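Local coordinates for transcriptional regulator (Saccharomonospora viridis, PDB 4KWA), which probably binds operator DNA as a TetR-family transcriptional repressor, and holds a choline ion in its C-terminal domain in this crystal, at residues I9-H23 with F45-N59. Sequence-based numbering, arbitrary orientation.
Sequences ILETAWRLIARRGYH and FPSKKDILLEALRRN. With EDO (1,2-ethanediol), chain D.
Three oxygens grip the ammonium of Lys48: Tyr22 O, with NZ 2.8 Å away, the carbonyl of Val25, and a water that also reaches His23 ND1. CG roughly anti to the backbone N (chi1 -154°) and an extended chain beyond it carry CE over one face of Tyr22. CE makes a CH-pi contact there, while NZ stands 4.7 Å from the ring centroid, almost on its normal, as a cation-pi partner. Leu52 CD2 packs on the opposite face, 4.0 Å from the same centroid, so the phenol is sandwiched by two residues one helical turn apart.

Farther along, helix segments 9-20 and 48-59 cross at -98°. Leu10 is the knob, seated among Ile51, Glu54, Ala55 and Arg58, and its CD2 also meets Phe45 CZ at 3.6 Å. The Asn59 amide stacks on one face of the Trp14 indole, planes 13° apart, with Leu56 CD2 at the ring edge. Asn59 ND2 bonds to Glu98, but its OD1 is buried without a partner. Glu11 OE1 lies 3.5 Å from Arg58 NH2 but well out of the guanidinium plane, so only charge acts; its stronger partner is Arg7.

In this TetR-type DNA-binding domain the first helix thus packs across the start of helix 48-71. Burial of apolar side chains holds the two together, with polar contacts at the ends, where one lysine ammonium donates to three oxygens.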
# COMPACT_ATOMS: atom_id res chain seq x y z
N ILE A 9 -9.61 11.10 -23.49
CA ILE A 9 -8.22 10.71 -23.28
C ILE A 9 -8.00 10.27 -21.87
O ILE A 9 -7.38 9.22 -21.60
CB ILE A 9 -7.25 11.86 -23.61
CG1 ILE A 9 -7.24 12.20 -25.09
CG2 ILE A 9 -5.84 11.50 -23.18
CD1 ILE A 9 -6.53 13.50 -25.44
N LEU A 10 -8.48 11.06 -20.91
CA LEU A 10 -8.31 10.73 -19.50
C LEU A 10 -9.00 9.51 -19.05
O LEU A 10 -8.46 8.73 -18.29
CB LEU A 10 -8.71 11.91 -18.61
CG LEU A 10 -7.83 13.13 -18.76
CD1 LEU A 10 -8.44 14.21 -17.90
CD2 LEU A 10 -6.40 12.87 -18.39
N GLU A 11 -10.20 9.29 -19.55
CA GLU A 11 -10.94 8.06 -19.19
C GLU A 11 -10.25 6.81 -19.69
O GLU A 11 -10.10 5.84 -18.94
CB GLU A 11 -12.34 8.13 -19.74
CG GLU A 11 -13.23 7.07 -19.12
CD GLU A 11 -14.72 7.39 -19.27
OE1 GLU A 11 -15.04 8.46 -19.85
OE2 GLU A 11 -15.57 6.62 -18.75
N THR A 12 -9.79 6.88 -20.92
CA THR A 12 -9.04 5.79 -21.56
C THR A 12 -7.70 5.57 -20.82
O THR A 12 -7.38 4.41 -20.44
CB THR A 12 -8.89 6.04 -23.09
OG1 THR A 12 -10.17 6.09 -23.71
CG2 THR A 12 -8.09 4.99 -23.72
N ALA A 13 -6.92 6.66 -20.62
CA ALA A 13 -5.64 6.55 -19.87
C ALA A 13 -5.79 5.94 -18.50
O ALA A 13 -4.98 5.08 -18.13
CB ALA A 13 -4.90 7.88 -19.80
N TRP A 14 -6.84 6.31 -17.73
CA TRP A 14 -7.08 5.75 -16.40
C TRP A 14 -7.21 4.25 -16.37
O TRP A 14 -6.51 3.54 -15.63
CB TRP A 14 -8.35 6.35 -15.77
CG TRP A 14 -8.62 5.88 -14.35
CD1 TRP A 14 -9.50 4.87 -13.91
CD2 TRP A 14 -8.02 6.42 -13.16
NE1 TRP A 14 -9.41 4.77 -12.52
CE2 TRP A 14 -8.54 5.73 -12.05
CE3 TRP A 14 -7.08 7.42 -12.95
CZ2 TRP A 14 -8.15 6.02 -10.72
CZ3 TRP A 14 -6.70 7.73 -11.62
CH2 TRP A 14 -7.26 7.02 -10.52
N ARG A 15 -8.03 3.77 -17.31
CA ARG A 15 -8.28 2.35 -17.47
C ARG A 15 -7.03 1.54 -17.90
O ARG A 15 -6.71 0.50 -17.29
CB ARG A 15 -9.48 2.16 -18.40
CG ARG A 15 -9.91 0.70 -18.57
CD ARG A 15 -11.09 0.52 -19.47
NE ARG A 15 -11.04 1.20 -20.75
CZ ARG A 15 -11.65 2.36 -20.93
NH1 ARG A 15 -12.26 2.91 -19.89
NH2 ARG A 15 -11.59 2.98 -22.06
N LEU A 16 -6.28 2.11 -18.84
CA LEU A 16 -5.05 1.50 -19.29
C LEU A 16 -3.98 1.47 -18.19
O LEU A 16 -3.31 0.44 -17.98
CB LEU A 16 -4.57 2.18 -20.56
CG LEU A 16 -5.40 2.09 -21.85
CD1 LEU A 16 -4.73 2.83 -23.02
CD2 LEU A 16 -5.58 0.60 -22.14
N ILE A 17 -3.89 2.55 -17.47
CA ILE A 17 -2.92 2.68 -16.37
C ILE A 17 -3.30 1.64 -15.26
O ILE A 17 -2.46 0.96 -14.73
CB ILE A 17 -2.93 4.12 -15.83
CG1 ILE A 17 -2.24 5.06 -16.82
CG2 ILE A 17 -2.21 4.19 -14.46
CD1 ILE A 17 -2.48 6.54 -16.60
N ALA A 18 -4.58 1.52 -14.97
CA ALA A 18 -5.06 0.54 -13.98
C ALA A 18 -4.77 -0.88 -14.35
O ALA A 18 -4.26 -1.69 -13.56
CB ALA A 18 -6.55 0.73 -13.82
N ARG A 19 -5.06 -1.23 -15.60
CA ARG A 19 -4.95 -2.64 -15.98
C ARG A 19 -3.60 -3.09 -16.50
O ARG A 19 -3.28 -4.29 -16.45
CB ARG A 19 -6.06 -2.90 -17.00
CG ARG A 19 -7.36 -2.50 -16.37
CD ARG A 19 -8.56 -2.90 -17.16
NE ARG A 19 -9.73 -2.40 -16.49
CZ ARG A 19 -10.97 -2.53 -16.96
NH1 ARG A 19 -11.99 -1.99 -16.31
NH2 ARG A 19 -11.20 -3.15 -18.10
N ARG A 20 -2.78 -2.17 -16.96
CA ARG A 20 -1.48 -2.50 -17.53
C ARG A 20 -0.27 -1.95 -16.80
O ARG A 20 0.84 -2.47 -17.00
CB ARG A 20 -1.44 -2.00 -19.00
CG ARG A 20 -2.53 -2.56 -19.94
CD ARG A 20 -2.14 -2.28 -21.41
NE ARG A 20 -3.26 -2.19 -22.34
CZ ARG A 20 -3.14 -1.88 -23.64
NH1 ARG A 20 -1.96 -1.67 -24.18
NH2 ARG A 20 -4.20 -1.84 -24.42
N GLY A 21 -0.50 -0.93 -15.99
CA GLY A 21 0.51 -0.19 -15.26
C GLY A 21 1.02 1.02 -16.06
O GLY A 21 1.32 0.97 -17.29
N TYR A 22 1.07 2.16 -15.34
CA TYR A 22 1.47 3.44 -15.86
C TYR A 22 2.69 3.42 -16.73
O TYR A 22 2.68 3.99 -17.81
CB TYR A 22 1.74 4.39 -14.68
CG TYR A 22 2.32 5.67 -15.12
CD1 TYR A 22 1.55 6.62 -15.77
CD2 TYR A 22 3.61 6.00 -14.81
CE1 TYR A 22 2.08 7.81 -16.17
CE2 TYR A 22 4.14 7.24 -15.19
CZ TYR A 22 3.36 8.13 -15.84
OH TYR A 22 3.91 9.32 -16.26
N HIS A 23 3.74 2.70 -16.31
CA HIS A 23 5.01 2.68 -17.14
C HIS A 23 4.96 1.80 -18.40
O HIS A 23 5.87 1.85 -19.27
CB HIS A 23 6.20 2.37 -16.25
CG HIS A 23 6.44 3.46 -15.20
ND1 HIS A 23 7.05 4.66 -15.50
CD2 HIS A 23 6.16 3.49 -13.88
CE1 HIS A 23 7.13 5.39 -14.39
NE2 HIS A 23 6.62 4.69 -13.39
N PHE A 45 -1.73 17.07 -23.16
CA PHE A 45 -0.92 16.57 -22.05
C PHE A 45 0.51 16.31 -22.54
O PHE A 45 0.83 15.19 -22.99
CB PHE A 45 -1.57 15.25 -21.57
CG PHE A 45 -3.05 15.40 -21.28
CD1 PHE A 45 -4.00 14.82 -22.10
CD2 PHE A 45 -3.46 16.04 -20.11
CE1 PHE A 45 -5.34 14.91 -21.81
CE2 PHE A 45 -4.81 16.16 -19.85
CZ PHE A 45 -5.74 15.59 -20.71
N PRO A 46 1.35 17.37 -22.51
CA PRO A 46 2.72 17.33 -23.03
C PRO A 46 3.61 16.27 -22.48
O PRO A 46 4.66 16.04 -23.09
CB PRO A 46 3.26 18.75 -22.75
CG PRO A 46 2.06 19.60 -22.53
CD PRO A 46 1.04 18.67 -21.91
N SER A 47 3.26 15.65 -21.34
CA SER A 47 4.08 14.61 -20.87
C SER A 47 3.18 13.58 -20.26
O SER A 47 2.04 13.84 -19.82
CB SER A 47 5.04 15.11 -19.80
OG SER A 47 4.33 15.11 -18.58
N LYS A 48 3.74 12.40 -20.18
CA LYS A 48 3.00 11.30 -19.66
C LYS A 48 2.56 11.60 -18.22
O LYS A 48 1.41 11.28 -17.82
CB LYS A 48 3.93 10.12 -19.69
CG LYS A 48 3.19 8.87 -19.77
CD LYS A 48 4.17 7.76 -19.86
CE LYS A 48 3.35 6.52 -19.64
NZ LYS A 48 4.27 5.37 -19.70
N LYS A 49 3.48 12.17 -17.42
CA LYS A 49 3.17 12.50 -16.00
C LYS A 49 2.02 13.42 -15.94
O LYS A 49 1.28 13.45 -14.94
CB LYS A 49 4.37 13.14 -15.23
CG LYS A 49 5.49 12.17 -14.91
CD LYS A 49 6.67 12.85 -14.20
CE LYS A 49 7.34 13.94 -15.01
NZ LYS A 49 8.57 14.46 -14.34
N ASP A 50 1.85 14.26 -16.96
CA ASP A 50 0.66 15.10 -16.94
C ASP A 50 -0.59 14.32 -17.16
O ASP A 50 -1.63 14.68 -16.57
CB ASP A 50 0.68 16.22 -17.95
CG ASP A 50 1.32 17.45 -17.40
OD1 ASP A 50 2.47 17.35 -16.91
OD2 ASP A 50 0.63 18.49 -17.41
N ILE A 51 -0.56 13.30 -18.03
CA ILE A 51 -1.76 12.44 -18.21
C ILE A 51 -2.12 11.78 -16.84
O ILE A 51 -3.29 11.76 -16.44
CB ILE A 51 -1.58 11.36 -19.28
CG1 ILE A 51 -1.22 12.04 -20.60
CG2 ILE A 51 -2.88 10.51 -19.40
CD1 ILE A 51 -1.01 11.05 -21.72
N LEU A 52 -1.12 11.28 -16.10
CA LEU A 52 -1.38 10.64 -14.80
C LEU A 52 -1.98 11.67 -13.81
O LEU A 52 -3.03 11.42 -13.20
CB LEU A 52 -0.11 10.05 -14.20
CG LEU A 52 -0.14 9.34 -12.83
CD1 LEU A 52 -1.18 8.26 -12.82
CD2 LEU A 52 1.19 8.78 -12.41
N LEU A 53 -1.35 12.85 -13.75
CA LEU A 53 -1.81 13.83 -12.78
C LEU A 53 -3.28 14.22 -13.09
O LEU A 53 -4.13 14.31 -12.17
CB LEU A 53 -0.88 15.05 -12.82
CG LEU A 53 -1.27 16.21 -11.94
CD1 LEU A 53 -0.99 15.79 -10.53
CD2 LEU A 53 -0.44 17.43 -12.40
N GLU A 54 -3.58 14.49 -14.35
CA GLU A 54 -4.94 14.99 -14.67
C GLU A 54 -6.00 13.90 -14.60
O GLU A 54 -7.21 14.13 -14.25
CB GLU A 54 -4.91 15.69 -16.04
CG GLU A 54 -4.03 16.95 -16.08
CD GLU A 54 -4.44 18.02 -15.05
OE1 GLU A 54 -5.65 18.05 -14.69
OE2 GLU A 54 -3.59 18.85 -14.60
N ALA A 55 -5.53 12.66 -14.85
CA ALA A 55 -6.43 11.49 -14.73
C ALA A 55 -6.76 11.26 -13.25
O ALA A 55 -7.93 10.97 -12.88
CB ALA A 55 -5.76 10.20 -15.31
N LEU A 56 -5.79 11.50 -12.40
CA LEU A 56 -5.99 11.29 -10.95
C LEU A 56 -6.97 12.40 -10.47
O LEU A 56 -7.88 12.14 -9.68
CB LEU A 56 -4.71 11.47 -10.19
CG LEU A 56 -3.68 10.39 -10.42
CD1 LEU A 56 -2.35 10.79 -9.83
CD2 LEU A 56 -4.14 9.11 -9.77
N ARG A 57 -6.75 13.61 -10.92
CA ARG A 57 -7.62 14.69 -10.48
C ARG A 57 -9.06 14.42 -10.86
O ARG A 57 -9.99 14.58 -10.05
CB ARG A 57 -7.17 16.01 -11.08
CG ARG A 57 -7.72 17.26 -10.39
CD ARG A 57 -7.36 18.53 -11.13
NE ARG A 57 -5.97 18.57 -11.63
CZ ARG A 57 -4.90 18.80 -10.90
NH1 ARG A 57 -3.70 18.88 -11.48
NH2 ARG A 57 -5.03 19.05 -9.60
N ARG A 58 -9.25 13.95 -12.10
CA ARG A 58 -10.61 13.64 -12.57
C ARG A 58 -11.22 12.49 -11.76
O ARG A 58 -12.41 12.50 -11.38
CB ARG A 58 -10.63 13.30 -14.09
CG ARG A 58 -12.06 13.06 -14.61
CD ARG A 58 -12.02 12.65 -16.11
NE ARG A 58 -13.27 11.99 -16.50
CZ ARG A 58 -13.49 10.67 -16.47
NH1 ARG A 58 -12.54 9.80 -16.08
NH2 ARG A 58 -14.69 10.22 -16.85
N ASN A 59 -10.42 11.50 -11.44
CA ASN A 59 -10.97 10.40 -10.71
C ASN A 59 -11.29 10.75 -9.28
O ASN A 59 -12.25 10.21 -8.72
CB ASN A 59 -10.02 9.21 -10.78
CG ASN A 59 -10.48 8.10 -9.92
OD1 ASN A 59 -10.15 8.09 -8.71
ND2 ASN A 59 -11.41 7.31 -10.44
C1 EDO D . -9.09 -1.73 -21.63
O1 EDO D . -9.38 -0.51 -22.51
C2 EDO D . -7.83 -1.65 -20.74
O2 EDO D . -6.71 -2.61 -20.85
O HOH W 1 6.70 5.66 -18.00